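PDB 5KLH: surface glycoprotein, which forms the bilobed ectodomain of a transmembrane surface antigen of insect-stage Trypanosoma brucei and is a putative sensor. Local coordinates for residues A[120-125]-A[131-136]; A[214-217]-A[221-224]; A[27-32]-A[200-205]; A[159-164]-A[171-176]; A[19-24]-A[206-211]. All coordinates share one frame; numbering follows the deposited sequence.

Contact 1 (A[120-125]-A[131-136]); sequences EQFRNK and GQYSTQ. With SO4 (sulfate ion), chain C.
Helix 116-128 packs against strand 132-135, nearly antiparallel to it, the axes of the short segments 8.7 Å apart at 150°, and Arg123 and Tyr133 form the point where the two backbones come closest. This is a helix laid against a strand in the disulfide-bonded part of the bilobed ectodomain; strand 132-135 pairs antiparallel with strand 145-164, to which the disulfide Cys126-Cys149 ties the helix. Tyr133 is the hub of the contact. The aliphatic stem of Arg123 lies across one face of its ring, with Arg123 CG 3.9 Å from the Tyr133 ring centroid in a CH-pi contact displaced toward the rim. Phe122 reaches another part of the same ring: its CD2 stands 3.6 Å from Tyr133 CE1, edge against edge, with the side chains crossing at about a right angle. A tyrosine suits this place because its ring offers a face and a rim to apolar neighbours while the hydroxyl reaches His119, its hydrogen-bond partner on the helix. Arginine is equally apt, apolar along the stem and charged at the end. A bend at chi3 (56°) brings its guanidinium beside Thr135, turned 78° from the tyrosine ring. The Thr135 hydroxyl thus joins two groups. Its OG1 donates a hydrogen bond to O3 of a sulfate ion (2.6 Å), probably from the crystallisation liquor, which Tyr127 OH also binds. Thr135 OG1 also accepts a hydrogen bond from Arg123 NH1, 2.8 Å away, and lies in the guanidinium plane.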
# COMPACT_ATOMS: atom_id res chain seq x y z
N GLU A 120 -2.45 -18.54 21.14
CA GLU A 120 -1.15 -18.72 21.78
C GLU A 120 -0.03 -18.74 20.75
O GLU A 120 1.03 -18.16 20.96
CB GLU A 120 -1.14 -20.02 22.60
CG GLU A 120 -1.94 -19.95 23.89
CD GLU A 120 -2.31 -21.33 24.42
OE1 GLU A 120 -1.82 -22.33 23.86
OE2 GLU A 120 -3.09 -21.41 25.40
N GLN A 121 -0.28 -19.42 19.64
CA GLN A 121 0.70 -19.49 18.55
C GLN A 121 0.94 -18.10 17.96
O GLN A 121 2.09 -17.70 17.74
CB GLN A 121 0.22 -20.46 17.47
CG GLN A 121 1.23 -20.71 16.37
CD GLN A 121 0.83 -21.88 15.47
OE1 GLN A 121 -0.29 -22.39 15.55
NE2 GLN A 121 1.76 -22.31 14.61
N PHE A 122 -0.15 -17.37 17.72
CA PHE A 122 -0.08 -16.02 17.17
C PHE A 122 0.68 -15.08 18.10
O PHE A 122 1.44 -14.23 17.64
CB PHE A 122 -1.50 -15.50 16.92
CG PHE A 122 -1.55 -14.14 16.25
CD1 PHE A 122 -1.45 -14.03 14.87
CD2 PHE A 122 -1.73 -12.99 17.01
CE1 PHE A 122 -1.52 -12.79 14.25
CE2 PHE A 122 -1.78 -11.74 16.40
CZ PHE A 122 -1.68 -11.64 15.02
N ARG A 123 0.46 -15.23 19.40
CA ARG A 123 1.14 -14.40 20.39
C ARG A 123 2.63 -14.71 20.41
O ARG A 123 3.47 -13.80 20.43
CB ARG A 123 0.50 -14.60 21.76
CG ARG A 123 1.21 -13.92 22.92
CD ARG A 123 0.30 -13.90 24.15
NE ARG A 123 -0.14 -15.24 24.52
CZ ARG A 123 -1.21 -15.52 25.27
NH1 ARG A 123 -1.99 -14.54 25.72
NH2 ARG A 123 -1.51 -16.78 25.55
N ASN A 124 2.97 -16.00 20.40
CA ASN A 124 4.37 -16.41 20.38
C ASN A 124 5.06 -15.95 19.10
O ASN A 124 6.23 -15.59 19.11
CB ASN A 124 4.51 -17.93 20.54
CG ASN A 124 4.10 -18.42 21.91
OD1 ASN A 124 4.09 -17.67 22.89
ND2 ASN A 124 3.76 -19.71 22.00
N LYS A 125 4.31 -15.96 18.01
CA LYS A 125 4.84 -15.54 16.72
C LYS A 125 5.19 -14.05 16.75
O LYS A 125 6.22 -13.62 16.22
CB LYS A 125 3.84 -15.82 15.60
CG LYS A 125 4.32 -15.41 14.22
CD LYS A 125 3.56 -16.14 13.11
CE LYS A 125 4.12 -15.77 11.75
NZ LYS A 125 4.03 -14.30 11.48
N GLY A 131 7.87 -8.10 17.86
CA GLY A 131 6.74 -7.28 18.25
C GLY A 131 6.53 -7.28 19.75
O GLY A 131 7.25 -7.95 20.50
N GLN A 132 5.55 -6.49 20.18
CA GLN A 132 5.04 -6.55 21.54
C GLN A 132 3.59 -6.99 21.48
O GLN A 132 2.87 -6.59 20.57
CB GLN A 132 5.18 -5.19 22.24
CG GLN A 132 6.61 -4.89 22.65
CD GLN A 132 6.81 -3.45 23.07
OE1 GLN A 132 5.97 -2.86 23.75
NE2 GLN A 132 7.92 -2.86 22.63
N TYR A 133 3.17 -7.82 22.42
CA TYR A 133 1.81 -8.33 22.38
C TYR A 133 0.95 -7.74 23.49
O TYR A 133 1.41 -7.50 24.61
CB TYR A 133 1.79 -9.87 22.47
CG TYR A 133 0.51 -10.43 21.89
CD1 TYR A 133 0.38 -10.56 20.52
CD2 TYR A 133 -0.56 -10.77 22.70
CE1 TYR A 133 -0.79 -11.06 19.96
CE2 TYR A 133 -1.73 -11.27 22.16
CZ TYR A 133 -1.84 -11.41 20.79
OH TYR A 133 -3.00 -11.89 20.25
N SER A 134 -0.32 -7.51 23.16
CA SER A 134 -1.30 -7.11 24.14
C SER A 134 -2.43 -8.13 24.14
O SER A 134 -3.14 -8.26 23.15
CB SER A 134 -1.84 -5.71 23.83
OG SER A 134 -2.88 -5.35 24.70
N THR A 135 -2.57 -8.87 25.24
CA THR A 135 -3.64 -9.87 25.34
C THR A 135 -4.91 -9.22 25.85
O THR A 135 -4.89 -8.51 26.85
CB THR A 135 -3.24 -11.04 26.25
OG1 THR A 135 -2.12 -11.73 25.67
CG2 THR A 135 -4.39 -12.02 26.43
N GLN A 136 -6.01 -9.44 25.14
CA GLN A 136 -7.29 -8.84 25.50
C GLN A 136 -8.27 -9.85 26.06
O GLN A 136 -9.05 -9.53 26.95
CB GLN A 136 -7.90 -8.13 24.29
CG GLN A 136 -7.13 -6.91 23.85
CD GLN A 136 -7.17 -5.81 24.89
OE1 GLN A 136 -8.18 -5.61 25.58
NE2 GLN A 136 -6.05 -5.09 25.03
S SO4 C . 1.15 -11.08 27.12
O1 SO4 C . 0.60 -12.21 27.86
O2 SO4 C . 2.21 -11.56 26.23
O3 SO4 C . 0.06 -10.46 26.37
O4 SO4 C . 1.72 -10.09 28.04

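Contact 2 (A[214-217]-A[221-224]); sequences RETM and EFGV
Thr216 and Phe222 face each other across the turn that follows helix 208-215, and the contact between them is chiefly CH-pi. The methyl CG2 of Thr216 sits squarely above the phenyl ring, 3.8 Å from the centroid of Phe222 and only 5° off the ring normal, so it is nearly equidistant from all six ring carbons. The torsions of the threonine explain this: CG2 is turned anti to its carbonyl carbon, which directs the methyl at the aromatic face, while OG1 stands between the backbone N and the carbonyl carbon (chi1 70°), turned to Leu212 O and Gly220 N. Van der Waals contacts extend the patch. Phe222 CE1 lies 3.9 Å from Glu215 CB and also passes near the Glu215 carbonyl oxygen, while Thr216 CB rests 3.4 Å from Glu221 O.

The polar bonds stay within or outside the two segments and do not bridge them. Thr216 OG1 is hydrogen-bonded to both Leu212 O and Gly220 N, so threonine serves this spot twice, with a hydroxyl for backbone atoms and a methyl for the ring. Beside it, Arg214 and Glu215 form a salt bridge whose hydrogen bond, Arg214 NE to Glu215 OE2 at 2.8 Å, is nearly straight (170°) and uses the anti lone pair of the carboxylate. The guanidinium also reaches Asn13 and Tyr176. Met217, at positive phi, bonds its N back to Arg214 O and is the C-prime residue of a Schellman motif, the helix-ending turn from which the end of the ordered chain folds back upon the helix.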
# COMPACT_ATOMS: atom_id res chain seq x y z
N ARG A 214 -2.33 -5.43 -7.82
CA ARG A 214 -3.70 -5.90 -7.67
C ARG A 214 -3.83 -7.37 -8.01
O ARG A 214 -4.35 -8.16 -7.22
CB ARG A 214 -4.65 -5.10 -8.56
CG ARG A 214 -6.10 -5.53 -8.41
CD ARG A 214 -7.01 -4.76 -9.35
NE ARG A 214 -6.65 -4.99 -10.74
CZ ARG A 214 -6.22 -4.06 -11.58
NH1 ARG A 214 -5.90 -4.39 -12.82
NH2 ARG A 214 -6.11 -2.79 -11.18
N GLU A 215 -3.36 -7.73 -9.20
CA GLU A 215 -3.63 -9.06 -9.75
C GLU A 215 -2.78 -10.15 -9.11
O GLU A 215 -3.09 -11.34 -9.25
CB GLU A 215 -3.43 -9.06 -11.26
CG GLU A 215 -4.38 -8.16 -12.01
CD GLU A 215 -5.83 -8.58 -11.86
OE1 GLU A 215 -6.14 -9.77 -12.07
OE2 GLU A 215 -6.66 -7.71 -11.52
N THR A 216 -1.73 -9.76 -8.40
CA THR A 216 -0.93 -10.71 -7.65
C THR A 216 -1.10 -10.57 -6.14
O THR A 216 -0.35 -11.16 -5.37
CB THR A 216 0.57 -10.56 -7.95
OG1 THR A 216 1.04 -9.32 -7.40
CG2 THR A 216 0.82 -10.60 -9.46
N MET A 217 -2.09 -9.77 -5.73
CA MET A 217 -2.32 -9.50 -4.31
C MET A 217 -1.05 -9.15 -3.53
O MET A 217 -0.81 -9.68 -2.44
CB MET A 217 -3.02 -10.70 -3.65
CG MET A 217 -4.36 -10.97 -4.26
SD MET A 217 -5.30 -12.20 -3.34
CE MET A 217 -4.45 -13.70 -3.82
N GLU A 221 4.22 -11.43 -8.18
CA GLU A 221 4.27 -12.49 -9.18
C GLU A 221 3.02 -13.36 -9.07
O GLU A 221 2.37 -13.39 -8.03
CB GLU A 221 5.53 -13.34 -9.00
CG GLU A 221 5.78 -13.78 -7.57
CD GLU A 221 7.22 -14.16 -7.33
OE1 GLU A 221 7.63 -15.26 -7.78
OE2 GLU A 221 7.95 -13.37 -6.69
N PHE A 222 2.70 -14.05 -10.16
CA PHE A 222 1.55 -14.93 -10.16
C PHE A 222 1.94 -16.30 -9.60
O PHE A 222 3.13 -16.57 -9.39
CB PHE A 222 0.97 -15.04 -11.57
CG PHE A 222 0.48 -13.72 -12.11
CD1 PHE A 222 -0.82 -13.30 -11.89
CD2 PHE A 222 1.33 -12.88 -12.82
CE1 PHE A 222 -1.27 -12.09 -12.38
CE2 PHE A 222 0.88 -11.66 -13.32
CZ PHE A 222 -0.42 -11.27 -13.10
N GLY A 223 0.95 -17.15 -9.32
CA GLY A 223 1.21 -18.40 -8.61
C GLY A 223 0.70 -18.30 -7.17
O GLY A 223 0.40 -17.20 -6.71
N VAL A 224 0.61 -19.43 -6.48
CA VAL A 224 0.09 -19.46 -5.11
C VAL A 224 0.90 -18.58 -4.16
O VAL A 224 0.40 -17.56 -3.68
CB VAL A 224 0.06 -20.90 -4.54
CG1 VAL A 224 -0.02 -20.89 -3.01
CG2 VAL A 224 -1.10 -21.68 -5.13

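Contact 3 (A[27-32]-A[200-205]); sequences ESWTGT and VQLYSE
An inverse gamma turn centred on Trp29 projects its indole into the buried core of the beta lobe, where it abuts the end of strand 197-204. The six-membered part of the indole makes the whole contact. Its CZ3 lies 3.8 Å from Leu202 CG, and Leu202 CD2 stands over one face of the ring, displaced toward the rim, with the two side chains crossing at about a right angle. Leu202 owes this place to its first torsion, which sets CG anti to the backbone N (chi1 175°) and aims the branched end at the tryptophan.

The rim of the indole is used as well. CZ3 of Trp29 comes 3.5 Å from Leu202 O, which lies near the ring plane, and the carbonyl carbon of Tyr203 borders the same edge. Further round, Trp29 CH2 meets Ser204 CB at 3.7 Å. No hydrogen bond crosses the contact, so it rests on shape. A large flat ring suits a site where one residue must span from a loop to a strand, Trp29 CA and Leu202 CA being 9.1 Å apart, and the small serine lets the ring come down to its CB.

Around this core Tyr170 meets the indole edge-to-face and Ile79 of strand 72-79 packs on it, while Trp29 O is hydrogen-bonded to Thr58 OG1. The loop before strand 31-33 is therefore anchored on strands 51-63, 72-79 and 197-204 at once.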
# COMPACT_ATOMS: atom_id res chain seq x y z
N GLU A 27 4.87 11.72 -19.43
CA GLU A 27 6.13 12.41 -19.69
C GLU A 27 6.03 13.88 -19.30
O GLU A 27 7.04 14.53 -19.00
CB GLU A 27 6.54 12.29 -21.16
CG GLU A 27 6.65 10.85 -21.64
CD GLU A 27 7.27 9.91 -20.61
OE1 GLU A 27 8.42 10.15 -20.18
OE2 GLU A 27 6.60 8.92 -20.23
N SER A 28 4.81 14.39 -19.29
CA SER A 28 4.56 15.77 -18.91
C SER A 28 4.36 15.96 -17.41
O SER A 28 4.00 17.05 -16.97
CB SER A 28 3.34 16.30 -19.66
OG SER A 28 3.55 16.25 -21.06
N TRP A 29 4.61 14.92 -16.62
CA TRP A 29 4.34 15.00 -15.18
C TRP A 29 5.51 15.64 -14.40
O TRP A 29 6.02 15.09 -13.41
CB TRP A 29 4.01 13.60 -14.63
CG TRP A 29 2.55 13.24 -14.74
CD1 TRP A 29 1.60 13.85 -15.52
CD2 TRP A 29 1.86 12.18 -14.05
NE1 TRP A 29 0.38 13.25 -15.35
CE2 TRP A 29 0.51 12.22 -14.45
CE3 TRP A 29 2.27 11.20 -13.13
CZ2 TRP A 29 -0.44 11.31 -13.98
CZ3 TRP A 29 1.32 10.31 -12.65
CH2 TRP A 29 -0.02 10.37 -13.07
N THR A 30 5.93 16.80 -14.89
CA THR A 30 6.93 17.60 -14.20
C THR A 30 6.22 18.49 -13.19
O THR A 30 5.00 18.65 -13.25
CB THR A 30 7.70 18.47 -15.18
OG1 THR A 30 6.73 19.14 -16.01
CG2 THR A 30 8.62 17.62 -16.04
N GLY A 31 6.99 19.08 -12.28
CA GLY A 31 6.42 19.94 -11.26
C GLY A 31 7.16 19.77 -9.95
O GLY A 31 8.38 19.54 -9.94
N THR A 32 6.44 19.89 -8.84
CA THR A 32 7.06 19.79 -7.51
C THR A 32 6.22 18.99 -6.53
O THR A 32 5.00 18.90 -6.66
CB THR A 32 7.31 21.18 -6.87
OG1 THR A 32 6.11 21.95 -6.91
CG2 THR A 32 8.42 21.93 -7.60
N VAL A 200 8.53 10.33 -2.40
CA VAL A 200 7.14 10.39 -2.84
C VAL A 200 7.08 9.99 -4.30
O VAL A 200 7.83 10.54 -5.12
CB VAL A 200 6.56 11.80 -2.67
CG1 VAL A 200 5.09 11.80 -3.10
CG2 VAL A 200 6.70 12.25 -1.23
N GLN A 201 6.23 9.01 -4.62
CA GLN A 201 6.03 8.57 -5.99
C GLN A 201 4.57 8.68 -6.41
O GLN A 201 3.68 8.16 -5.73
CB GLN A 201 6.51 7.12 -6.17
CG GLN A 201 7.98 6.92 -5.80
CD GLN A 201 8.47 5.48 -5.97
OE1 GLN A 201 7.74 4.62 -6.46
NE2 GLN A 201 9.71 5.23 -5.56
N LEU A 202 4.32 9.36 -7.53
CA LEU A 202 2.96 9.50 -8.03
C LEU A 202 2.79 8.67 -9.30
O LEU A 202 3.50 8.87 -10.29
CB LEU A 202 2.63 10.98 -8.30
CG LEU A 202 1.27 11.27 -8.95
CD1 LEU A 202 0.14 11.02 -7.97
CD2 LEU A 202 1.20 12.70 -9.50
N TYR A 203 1.87 7.70 -9.23
CA TYR A 203 1.50 6.83 -10.35
C TYR A 203 0.18 7.25 -10.96
O TYR A 203 -0.65 7.91 -10.31
CB TYR A 203 1.38 5.37 -9.90
CG TYR A 203 2.69 4.74 -9.54
CD1 TYR A 203 3.25 4.94 -8.30
CD2 TYR A 203 3.38 3.96 -10.47
CE1 TYR A 203 4.49 4.37 -7.97
CE2 TYR A 203 4.60 3.39 -10.16
CZ TYR A 203 5.15 3.60 -8.91
OH TYR A 203 6.37 3.04 -8.58
N SER A 204 -0.05 6.81 -12.19
CA SER A 204 -1.40 6.87 -12.74
C SER A 204 -2.12 5.56 -12.43
O SER A 204 -1.47 4.52 -12.27
CB SER A 204 -1.38 7.15 -14.26
OG SER A 204 -0.87 6.05 -14.99
N GLU A 205 -3.44 5.62 -12.30
CA GLU A 205 -4.26 4.45 -11.98
C GLU A 205 -4.01 3.26 -12.88
O GLU A 205 -4.05 2.12 -12.42
CB GLU A 205 -5.76 4.79 -12.05
CG GLU A 205 -6.31 5.47 -10.84
CD GLU A 205 -7.83 5.53 -10.86
OE1 GLU A 205 -8.43 5.53 -11.97
OE2 GLU A 205 -8.41 5.62 -9.77

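Contact 4 (A[159-164]-A[171-176]); sequences YLVAAS and RESTQY
Val161 lays its branched side chain against the CB of Tyr176, with CG2 at 3.9 Å, while its other methyl, CG1, rests 3.8 Å from Ser173 CB. A beta-branched residue fits here because it offers two methyls to the turn 173-176: CG1 reaches both Ser173 CB and Tyr176 CB, and CG2 meets Tyr176. Tyr176 gives only its root to Val161; its ring leads away to Phe183, which it meets edge-to-face, and its hydroxyl is hydrogen-bonded to Arg214.

The backbone carries the rest. Ala163 and Arg171 form a hydrogen-bonded antiparallel pair: Ala163 N to Arg171 O is 2.8 Å, and Arg171 N to Ala163 O is 2.9 Å. The small CB of Ala163 fits beside Ser173 and Glu205. Ala162 and Glu172 follow as a non-hydrogen-bonded pair whose side chains diverge, the CA atoms of Ala162 and Glu172 just 4.3 Å apart. Beyond it, Ser173 N reaches Val161 O at 2.8 Å.

Ser173 then closes the turn through its hydroxyl. With OG anti to the backbone N (chi1 -180°), it accepts from Tyr176 N in an ST motif, and the same oxygen is hydrogen-bonded to Glu205. Where the chains part, a water accepts from Val161 N at 2.9 Å and lies within hydrogen-bonding reach of Glu172 OE2 and Tyr176 O. Glu172 also makes a salt bridge with Arg87. The hydrogen-bonded pair, the diverging chains and the ST motif belong to the beta hairpin of strands 145-164 and 170-172, at the point where the second strand leaves the sheet.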
# COMPACT_ATOMS: atom_id res chain seq x y z
N TYR A 159 3.36 6.39 -1.61
CA TYR A 159 2.85 6.14 -2.97
C TYR A 159 1.52 6.82 -3.18
O TYR A 159 0.57 6.56 -2.43
CB TYR A 159 2.68 4.64 -3.21
CG TYR A 159 3.92 3.81 -3.05
CD1 TYR A 159 4.39 3.47 -1.79
CD2 TYR A 159 4.59 3.32 -4.16
CE1 TYR A 159 5.52 2.68 -1.64
CE2 TYR A 159 5.71 2.52 -4.02
CZ TYR A 159 6.17 2.21 -2.75
OH TYR A 159 7.28 1.42 -2.61
N LEU A 160 1.41 7.66 -4.21
CA LEU A 160 0.17 8.38 -4.48
C LEU A 160 -0.33 7.99 -5.86
O LEU A 160 0.47 7.58 -6.70
CB LEU A 160 0.39 9.89 -4.39
CG LEU A 160 0.98 10.39 -3.07
CD1 LEU A 160 1.30 11.89 -3.12
CD2 LEU A 160 -0.01 10.12 -1.95
N VAL A 161 -1.63 8.11 -6.08
CA VAL A 161 -2.21 7.72 -7.37
C VAL A 161 -3.14 8.79 -7.93
O VAL A 161 -4.00 9.34 -7.22
CB VAL A 161 -2.98 6.37 -7.25
CG1 VAL A 161 -3.46 5.88 -8.60
CG2 VAL A 161 -2.10 5.31 -6.62
N ALA A 162 -2.95 9.09 -9.21
CA ALA A 162 -3.86 9.99 -9.93
C ALA A 162 -4.68 9.22 -10.95
O ALA A 162 -4.18 8.29 -11.58
CB ALA A 162 -3.07 11.10 -10.62
N ALA A 163 -5.92 9.65 -11.12
CA ALA A 163 -6.86 9.10 -12.11
C ALA A 163 -7.19 10.14 -13.18
O ALA A 163 -7.20 11.34 -12.90
CB ALA A 163 -8.13 8.66 -11.44
N SER A 164 -7.46 9.68 -14.39
CA SER A 164 -7.97 10.58 -15.43
C SER A 164 -9.25 11.27 -14.98
O SER A 164 -10.10 10.66 -14.34
CB SER A 164 -8.24 9.83 -16.73
OG SER A 164 -7.06 9.23 -17.21
N ARG A 171 -6.55 13.84 -11.58
CA ARG A 171 -6.91 14.29 -10.24
C ARG A 171 -6.60 13.15 -9.29
O ARG A 171 -6.40 12.02 -9.76
CB ARG A 171 -8.39 14.68 -10.16
CG ARG A 171 -9.29 13.49 -10.44
CD ARG A 171 -10.74 13.89 -10.52
NE ARG A 171 -11.49 12.89 -11.28
CZ ARG A 171 -12.68 13.10 -11.81
NH1 ARG A 171 -13.29 14.27 -11.67
NH2 ARG A 171 -13.27 12.13 -12.49
N GLU A 172 -6.55 13.39 -7.98
CA GLU A 172 -6.24 12.27 -7.10
C GLU A 172 -7.27 11.17 -7.26
O GLU A 172 -8.49 11.43 -7.31
CB GLU A 172 -6.15 12.65 -5.62
CG GLU A 172 -5.57 11.46 -4.83
CD GLU A 172 -5.42 11.64 -3.32
OE1 GLU A 172 -5.97 12.60 -2.74
OE2 GLU A 172 -4.76 10.76 -2.72
N SER A 173 -6.77 9.94 -7.35
CA SER A 173 -7.61 8.76 -7.40
C SER A 173 -8.54 8.69 -6.20
O SER A 173 -8.16 9.00 -5.06
CB SER A 173 -6.76 7.49 -7.48
OG SER A 173 -7.58 6.33 -7.54
N THR A 174 -9.77 8.29 -6.49
CA THR A 174 -10.78 7.95 -5.50
C THR A 174 -10.56 6.55 -4.95
O THR A 174 -10.63 6.32 -3.74
CB THR A 174 -12.19 8.03 -6.11
OG1 THR A 174 -12.43 9.36 -6.57
CG2 THR A 174 -13.23 7.65 -5.08
N GLN A 175 -10.26 5.61 -5.84
CA GLN A 175 -10.22 4.21 -5.45
C GLN A 175 -8.87 3.82 -4.85
O GLN A 175 -8.80 3.01 -3.92
CB GLN A 175 -10.53 3.33 -6.66
CG GLN A 175 -10.82 1.89 -6.29
CD GLN A 175 -11.95 1.79 -5.28
OE1 GLN A 175 -13.07 2.16 -5.58
NE2 GLN A 175 -11.65 1.32 -4.07
N TYR A 176 -7.79 4.39 -5.36
CA TYR A 176 -6.47 3.99 -4.88
C TYR A 176 -5.86 5.07 -4.01
O TYR A 176 -5.51 6.15 -4.51
CB TYR A 176 -5.55 3.68 -6.06
CG TYR A 176 -5.98 2.50 -6.89
CD1 TYR A 176 -6.84 2.65 -7.97
CD2 TYR A 176 -5.53 1.22 -6.58
CE1 TYR A 176 -7.23 1.56 -8.72
CE2 TYR A 176 -5.93 0.13 -7.32
CZ TYR A 176 -6.77 0.31 -8.39
OH TYR A 176 -7.17 -0.77 -9.13
O HOH W 1 -3.60 8.31 -3.95

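Contact 5 (A[19-24]-A[206-211]); sequences SAFDPK and GDPFIA
Phe21, the first residue beyond helix 12-20, turns its ring toward the start of helix 208-215. Its CB lies loosely near Gly206 O and Pro208 CD. At CG the ring meets the proline proper, Pro208 CD being 3.5 Å away. One ortho carbon, CD1, passes 3.6 Å from Gly206 O, and the other ortho carbon, CD2, stands 3.5 Å from Pro208 CD. At the tip, CZ reaches Asp207 OD1 at 3.3 Å, the carboxylate being turned 74° from the ring. The centre of the face belongs to the proline: Pro208 CD sits 3.4 Å from the centroid of the Phe21 ring, 11° off its normal, a close CH-pi contact. Pro23 N lies above the opposite face, 4.3 Å from the plane of the Phe21 ring. The extended first torsion, CG anti to the backbone N (chi1 -180°), carries the ring there.

Asp207 and Pro208 suit a helix start. Asp207 is the N-cap, its OD2 accepting from Phe209 N at 2.8 Å, and proline follows at the first helical position, where it needs no N-H partner. Asp207 is further held by Ser55 OG and Val56 N, both of strand 51-63, and Pro208 packs on Ile53 of that strand. Leu26 also touches Phe21, so the linker after helix 12-20 is pinned where helix 208-215 begins on the sheet.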
# COMPACT_ATOMS: atom_id res chain seq x y z
N SER A 19 -1.52 -3.69 -22.01
CA SER A 19 -1.85 -3.29 -23.38
C SER A 19 -2.50 -1.92 -23.45
O SER A 19 -2.26 -1.16 -24.40
CB SER A 19 -2.77 -4.32 -24.02
OG SER A 19 -2.14 -5.58 -24.06
N ALA A 20 -3.33 -1.61 -22.46
CA ALA A 20 -4.04 -0.34 -22.41
C ALA A 20 -3.19 0.83 -21.90
O ALA A 20 -3.58 1.99 -22.07
CB ALA A 20 -5.27 -0.48 -21.55
N PHE A 21 -2.04 0.53 -21.28
CA PHE A 21 -1.22 1.56 -20.64
C PHE A 21 -0.59 2.49 -21.67
O PHE A 21 0.14 2.05 -22.57
CB PHE A 21 -0.13 0.90 -19.78
CG PHE A 21 0.79 1.86 -19.06
CD1 PHE A 21 0.28 2.86 -18.23
CD2 PHE A 21 2.16 1.73 -19.18
CE1 PHE A 21 1.15 3.72 -17.56
CE2 PHE A 21 3.03 2.58 -18.51
CZ PHE A 21 2.52 3.58 -17.70
N ASP A 22 -0.88 3.78 -21.53
CA ASP A 22 -0.31 4.83 -22.38
C ASP A 22 0.50 5.78 -21.50
O ASP A 22 -0.06 6.64 -20.83
CB ASP A 22 -1.42 5.56 -23.12
CG ASP A 22 -0.92 6.73 -23.97
OD1 ASP A 22 0.30 6.82 -24.24
OD2 ASP A 22 -1.77 7.56 -24.38
N PRO A 23 1.83 5.63 -21.51
CA PRO A 23 2.71 6.44 -20.66
C PRO A 23 3.03 7.81 -21.24
O PRO A 23 3.61 8.64 -20.55
CB PRO A 23 3.98 5.59 -20.57
CG PRO A 23 4.02 4.89 -21.88
CD PRO A 23 2.58 4.56 -22.19
N LYS A 24 2.65 8.04 -22.50
CA LYS A 24 2.98 9.30 -23.16
C LYS A 24 2.54 10.55 -22.41
O LYS A 24 3.32 11.50 -22.26
CB LYS A 24 2.41 9.28 -24.58
CG LYS A 24 3.06 8.14 -25.38
CD LYS A 24 2.66 8.11 -26.85
CE LYS A 24 3.87 7.75 -27.73
NZ LYS A 24 4.67 6.63 -27.14
N GLY A 206 -3.81 3.51 -14.17
CA GLY A 206 -3.63 2.40 -15.10
C GLY A 206 -2.21 1.87 -15.20
O GLY A 206 -1.93 1.04 -16.07
N ASP A 207 -1.32 2.31 -14.31
CA ASP A 207 0.07 1.83 -14.39
C ASP A 207 0.17 0.33 -14.16
O ASP A 207 -0.51 -0.21 -13.31
CB ASP A 207 0.96 2.54 -13.38
CG ASP A 207 2.42 2.41 -13.72
OD1 ASP A 207 2.90 3.27 -14.47
OD2 ASP A 207 3.07 1.44 -13.23
N PRO A 208 1.05 -0.35 -14.91
CA PRO A 208 1.21 -1.79 -14.69
C PRO A 208 1.71 -2.13 -13.29
O PRO A 208 1.49 -3.24 -12.81
CB PRO A 208 2.24 -2.18 -15.75
CG PRO A 208 1.96 -1.23 -16.88
CD PRO A 208 1.71 0.09 -16.16
N PHE A 209 2.39 -1.20 -12.63
CA PHE A 209 2.82 -1.44 -11.25
C PHE A 209 1.58 -1.68 -10.36
O PHE A 209 1.57 -2.61 -9.53
CB PHE A 209 3.64 -0.24 -10.72
CG PHE A 209 4.11 -0.39 -9.29
CD1 PHE A 209 3.33 0.05 -8.24
CD2 PHE A 209 5.35 -0.94 -9.01
CE1 PHE A 209 3.75 -0.07 -6.93
CE2 PHE A 209 5.78 -1.07 -7.70
CZ PHE A 209 4.98 -0.63 -6.66
N ILE A 210 0.56 -0.86 -10.54
CA ILE A 210 -0.66 -0.99 -9.74
C ILE A 210 -1.43 -2.24 -10.17
O ILE A 210 -1.88 -3.02 -9.33
CB ILE A 210 -1.53 0.26 -9.85
CG1 ILE A 210 -0.86 1.42 -9.10
CG2 ILE A 210 -2.93 -0.01 -9.32
CD1 ILE A 210 -1.54 2.77 -9.29
N ALA A 211 -1.54 -2.46 -11.48
CA ALA A 211 -2.17 -3.68 -11.99
C ALA A 211 -1.51 -4.96 -11.46
O ALA A 211 -2.21 -5.90 -11.07
CB ALA A 211 -2.18 -3.68 -13.51

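How the contacts relate
Contacts 2 to 5 gather in one lobe, whereas contact 1 stands apart, its centre about 41 Å from those of contacts 3 and 5; the long strand 145-164 joins the two parts, pairing with strand 132-135 near contact 1 and carrying contact 4 at its far end. Along the chain, contact 5 opens first, then contact 3; contacts 1 and 4 form and close in turn before contacts 3 and 5 close, and contact 2 comes last. Contacts 3 and 4 lie about 11 Å apart between centres, on neighbouring parallel strands. Helix 208-215 carries contacts 5 and 2 at its two ends. Both ends of the ordered chain lie in the lobe that holds contacts 2 to 5.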